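PDB 2D4R: coenzyme Q-binding protein COQ10 START domain-containing protein from Thermus thermophilus, which is of unknown function but, as a putative START-domain protein of the polyketide cyclase and lipid transport family, probably binds a lipid or similar hydrophobic ligand. Local coordinates for residues L94-E98 against G99-V103; L126-E129 against N130-L134. All coordinates share one frame; numbering follows the deposited sequence.

Contact 1: L94-E98 against G99-V103; sequences LPEGE and GTRVV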
loop_
_atom_site.group_PDB
_atom_site.type_symbol
_atom_site.label_atom_id
_atom_site.label_comp_id
_atom_site.label_asym_id
_atom_site.label_seq_id
_atom_site.Cartn_x
_atom_site.Cartn_y
_atom_site.Cartn_z
ATOM N N LEU A 94 -6.290 10.212 -8.684
ATOM C CA LEU A 94 -7.269 10.856 -9.544
ATOM C C LEU A 94 -7.430 12.329 -9.186
ATOM O O LEU A 94 -7.360 12.699 -8.010
ATOM C CB LEU A 94 -8.619 10.157 -9.395
ATOM C CG LEU A 94 -8.632 8.630 -9.518
ATOM C CD1 LEU A 94 -10.005 8.100 -9.090
ATOM C CD2 LEU A 94 -8.311 8.223 -10.950
ATOM N N PRO A 95 -7.660 13.185 -10.195
ATOM C CA PRO A 95 -7.830 14.612 -9.913
ATOM C C PRO A 95 -9.164 14.838 -9.228
ATOM O O PRO A 95 -10.193 14.376 -9.706
ATOM C CB PRO A 95 -7.766 15.264 -11.294
ATOM C CG PRO A 95 -8.182 14.193 -12.229
ATOM C CD PRO A 95 -7.686 12.903 -11.640
ATOM N N GLU A 96 -9.126 15.523 -8.091
ATOM C CA GLU A 96 -10.331 15.954 -7.395
ATOM C C GLU A 96 -10.096 17.366 -6.855
ATOM O O GLU A 96 -9.725 17.542 -5.697
ATOM C CB GLU A 96 -10.640 14.999 -6.248
ATOM C CG GLU A 96 -11.917 15.328 -5.488
ATOM C CD GLU A 96 -12.410 14.148 -4.680
ATOM O OE1 GLU A 96 -12.378 14.232 -3.437
ATOM O OE2 GLU A 96 -12.823 13.132 -5.288
ATOM N N GLY A 97 -10.309 18.367 -7.705
ATOM C CA GLY A 97 -9.930 19.726 -7.360
ATOM C C GLY A 97 -8.440 19.922 -7.560
ATOM O O GLY A 97 -7.814 19.166 -8.299
ATOM N N GLU A 98 -7.862 20.926 -6.906
ATOM C CA GLU A 98 -6.407 21.071 -6.885
ATOM C C GLU A 98 -5.825 19.957 -6.033
ATOM O O GLU A 98 -4.696 20.049 -5.549
ATOM C CB GLU A 98 -5.995 22.419 -6.285
ATOM C CG GLU A 98 -6.406 23.628 -7.096
ATOM C CD GLU A 98 -6.808 24.784 -6.214
ATOM O OE1 GLU A 98 -6.781 25.937 -6.696
ATOM O OE2 GLU A 98 -7.150 24.535 -5.035
ATOM N N GLY A 99 -6.621 18.913 -5.837
ATOM C CA GLY A 99 -6.252 17.862 -4.911
ATOM C C GLY A 99 -6.382 16.504 -5.550
ATOM O O GLY A 99 -6.667 16.393 -6.738
ATOM N N THR A 100 -6.183 15.469 -4.745
ATOM C CA THR A 100 -6.075 14.113 -5.245
ATOM C C THR A 100 -7.033 13.158 -4.543
ATOM O O THR A 100 -7.052 13.066 -3.321
ATOM C CB THR A 100 -4.642 13.592 -5.050
ATOM O OG1 THR A 100 -3.725 14.507 -5.654
ATOM C CG2 THR A 100 -4.476 12.224 -5.690
ATOM N N ARG A 101 -7.832 12.437 -5.321
ATOM C CA ARG A 101 -8.541 11.296 -4.770
ATOM C C ARG A 101 -7.690 10.047 -4.996
ATOM O O ARG A 101 -7.546 9.566 -6.131
ATOM C CB ARG A 101 -9.901 11.136 -5.444
ATOM C CG ARG A 101 -10.689 9.957 -4.903
ATOM C CD ARG A 101 -12.076 10.358 -4.463
ATOM N NE ARG A 101 -12.398 9.802 -3.154
ATOM C CZ ARG A 101 -12.402 10.503 -2.023
ATOM N NH1 ARG A 101 -12.705 9.911 -0.872
ATOM N NH2 ARG A 101 -12.112 11.799 -2.041
ATOM N N VAL A 102 -7.111 9.536 -3.913
ATOM C CA VAL A 102 -6.276 8.350 -3.994
ATOM C C VAL A 102 -7.112 7.101 -3.749
ATOM O O VAL A 102 -7.847 7.015 -2.758
ATOM C CB VAL A 102 -5.113 8.412 -2.974
ATOM C CG1 VAL A 102 -4.253 7.164 -3.079
ATOM C CG2 VAL A 102 -4.253 9.637 -3.245
ATOM N N VAL A 103 -7.007 6.144 -4.668
ATOM C CA VAL A 103 -7.739 4.890 -4.551
ATOM C C VAL A 103 -6.790 3.700 -4.473
ATOM O O VAL A 103 -5.960 3.492 -5.355
ATOM C CB VAL A 103 -8.681 4.679 -5.743
ATOM C CG1 VAL A 103 -9.576 3.474 -5.483
ATOM C CG2 VAL A 103 -9.492 5.940 -5.990
#
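Leu94 and Arg101 form an antiparallel hydrogen-bonded pair, joined through both backbones: Leu94 N gives a bond of 2.9 Å to Arg101 O, and Arg101 N returns one of 2.7 Å to Leu94 O. The leucine places CG anti to its own carbonyl carbon (chi1 -50°), which carries CD1 along the strand to meet Val103 CG2 at 3.8 Å, a small apolar contact near the exposed end of the hairpin. Pro95 follows in a non-hydrogen-bonded pair with Thr100. This suits proline, which has no N-H to offer, and its CB points away from the partner strand. Thr100 turns to helix 14-22 and bonds through OG1 to Ala12 O. Here strands 86-95 and 100-109 close into a beta hairpin, whose two-residue turn, Gly97-Glu98, is close to type II'. Glu96 N enters the turn with a nearly straight bond of 2.9 Å to Gly99 O. Its extended side chain runs beside that of Arg101, and OE1 reaches the guanidinium edge in a salt bridge of 2.8 Å to Arg101 NH2. The two flat groups are almost coplanar, 12° apart, although the N-H is poorly aimed and that bond is weak; both side chains also touch Tyr9. Gly97 suits its place because a side chain at its backbone angles would strike Glu96 O. Glu98 turns its acid away from the sheet, as fits a charged residue at an exposed tip.

Contact 2: L126-E129 against N130-L134; sequences LMQE and NVESL
The Glu132 carboxylate meets two other flat groups, the Gln128 amide and the Glu129 carboxylate, one at each of its oxygens. Glu132 OE1 lies 3.3 Å from Gln128 NE2, with the amide and carboxylate planes turned 62° from each other. Glu132 OE2 comes within 3.3 Å of Glu129 OE1; the carboxylates are steeply crossed at 77°. Two acids this close would be expected to repel, and the weak, long ion pair from Glu129 to Lys125 may offset part of that. Glu132 CB and CG rest near Gln128 O, which takes the backbone bond from Glu132 N at 3.1 Å, an i to i+4 bond of the alpha helix. Next, Ser133 N bonds to Glu129 O at 2.8 Å. Ser133 OG sits between its backbone N and carbonyl carbon (chi1 76°), folded back to donate a bond of 2.7 Å to Asn130 O. That oxygen also accepts from Leu134 N, on the same face of its plane. Replacing Ser133 by an alanine would probably leave Asn130 O with the Leu134 bond but without its hydroxyl donor, and remove the weak tie to Glu33. On the buried side, beta-branched Val131 lays CG2 3.3 Å from Gln128 O and packs on strands 3-10 and 100-109. Selenomethionine Met127 adds contacts to Val4 and Tyr108, while Gln128 OE1 bonds to Arg5 N, so this helix lies against both strands.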
loop_
_atom_site.group_PDB
_atom_site.type_symbol
_atom_site.label_atom_id
_atom_site.label_comp_id
_atom_site.label_asym_id
_atom_site.label_seq_id
_atom_site.Cartn_x
_atom_site.Cartn_y
_atom_site.Cartn_z
ATOM N N LEU A 126 -9.159 -6.379 9.215
ATOM C CA LEU A 126 -7.744 -6.052 9.359
ATOM C C LEU A 126 -7.113 -5.562 8.037
ATOM O O LEU A 126 -6.354 -4.598 8.031
ATOM C CB LEU A 126 -6.972 -7.268 9.899
ATOM C CG LEU A 126 -7.119 -7.569 11.401
ATOM C CD1 LEU A 126 -6.562 -8.957 11.717
ATOM C CD2 LEU A 126 -6.384 -6.503 12.218
HETATM N N MSE A 127 -7.425 -6.212 6.918
HETATM C CA MSE A 127 -6.864 -5.787 5.638
HETATM C C MSE A 127 -7.495 -4.477 5.195
HETATM O O MSE A 127 -6.934 -3.749 4.377
HETATM C CB MSE A 127 -7.081 -6.851 4.552
HETATM C CG MSE A 127 -6.265 -8.133 4.732
HETATM SE SE MSE A 127 -4.318 -7.905 4.655
HETATM C CE MSE A 127 -3.917 -8.140 6.499
ATOM N N GLN A 128 -8.669 -4.174 5.729
ATOM C CA GLN A 128 -9.308 -2.907 5.406
ATOM C C GLN A 128 -8.627 -1.799 6.179
ATOM O O GLN A 128 -8.396 -0.722 5.654
ATOM C CB GLN A 128 -10.800 -2.935 5.758
ATOM C CG GLN A 128 -11.703 -3.347 4.617
ATOM C CD GLN A 128 -11.764 -2.303 3.532
ATOM O OE1 GLN A 128 -12.046 -2.606 2.374
ATOM N NE2 GLN A 128 -11.495 -1.060 3.897
ATOM N N GLU A 129 -8.308 -2.070 7.435
ATOM C CA GLU A 129 -7.677 -1.075 8.266
ATOM C C GLU A 129 -6.293 -0.791 7.704
ATOM O O GLU A 129 -5.872 0.371 7.614
ATOM C CB GLU A 129 -7.583 -1.572 9.704
ATOM C CG GLU A 129 -8.936 -1.778 10.381
ATOM C CD GLU A 129 -9.807 -0.526 10.374
ATOM O OE1 GLU A 129 -10.670 -0.405 9.475
ATOM O OE2 GLU A 129 -9.631 0.331 11.268
ATOM N N ASN A 130 -5.598 -1.850 7.292
ATOM C CA ASN A 130 -4.247 -1.693 6.787
ATOM C C ASN A 130 -4.161 -0.771 5.580
ATOM O O ASN A 130 -3.306 0.115 5.551
ATOM C CB ASN A 130 -3.626 -3.054 6.468
ATOM C CG ASN A 130 -2.957 -3.689 7.686
ATOM O OD1 ASN A 130 -3.621 -4.009 8.679
ATOM N ND2 ASN A 130 -1.634 -3.870 7.616
ATOM N N VAL A 131 -5.040 -0.945 4.596
ATOM C CA VAL A 131 -5.000 -0.067 3.421
ATOM C C VAL A 131 -5.546 1.338 3.667
ATOM O O VAL A 131 -5.085 2.296 3.052
ATOM C CB VAL A 131 -5.750 -0.664 2.204
ATOM C CG1 VAL A 131 -5.096 -1.953 1.780
ATOM C CG2 VAL A 131 -7.203 -0.866 2.530
ATOM N N GLU A 132 -6.527 1.460 4.556
ATOM C CA GLU A 132 -6.997 2.772 4.994
ATOM C C GLU A 132 -5.859 3.541 5.668
ATOM O O GLU A 132 -5.700 4.750 5.458
ATOM C CB GLU A 132 -8.164 2.614 5.970
ATOM C CG GLU A 132 -9.515 2.419 5.309
ATOM C CD GLU A 132 -10.599 2.064 6.311
ATOM O OE1 GLU A 132 -11.687 1.632 5.881
ATOM O OE2 GLU A 132 -10.360 2.212 7.531
ATOM N N SER A 133 -5.062 2.829 6.463
ATOM C CA SER A 133 -3.941 3.441 7.177
ATOM C C SER A 133 -2.767 3.746 6.256
ATOM O O SER A 133 -2.046 4.718 6.465
ATOM C CB SER A 133 -3.453 2.527 8.300
ATOM O OG SER A 133 -2.696 1.453 7.774
ATOM N N LEU A 134 -2.566 2.912 5.242
ATOM C CA LEU A 134 -1.518 3.198 4.273
ATOM C C LEU A 134 -1.818 4.535 3.616
ATOM O O LEU A 134 -0.908 5.285 3.279
ATOM C CB LEU A 134 -1.416 2.083 3.215
ATOM C CG LEU A 134 -0.670 0.797 3.614
ATOM C CD1 LEU A 134 -0.506 -0.109 2.409
ATOM C CD2 LEU A 134 0.702 1.136 4.178
#

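In the fold
Contact 1 closes the hairpin at one end of the sheet, its centre about 17 Å from that of the chain, whereas contact 2 lies in the long C-terminal helix, its centre about 9 Å from it. Both are partly buried, but contact 1 lies nearer the surface. Their centres are about 20 Å apart, yet both lean on the same elements: strand 100-109 carries half of contact 1 and receives the apolar face of helix 120-144, and strand 3-10 borders both. This is the sheet-around-helix layout of the helix-grip, Bet v 1-like fold. Chemically, the hairpin end uses turn geometry, proline and a salt bridge, while the helix is polar outside and apolar inside.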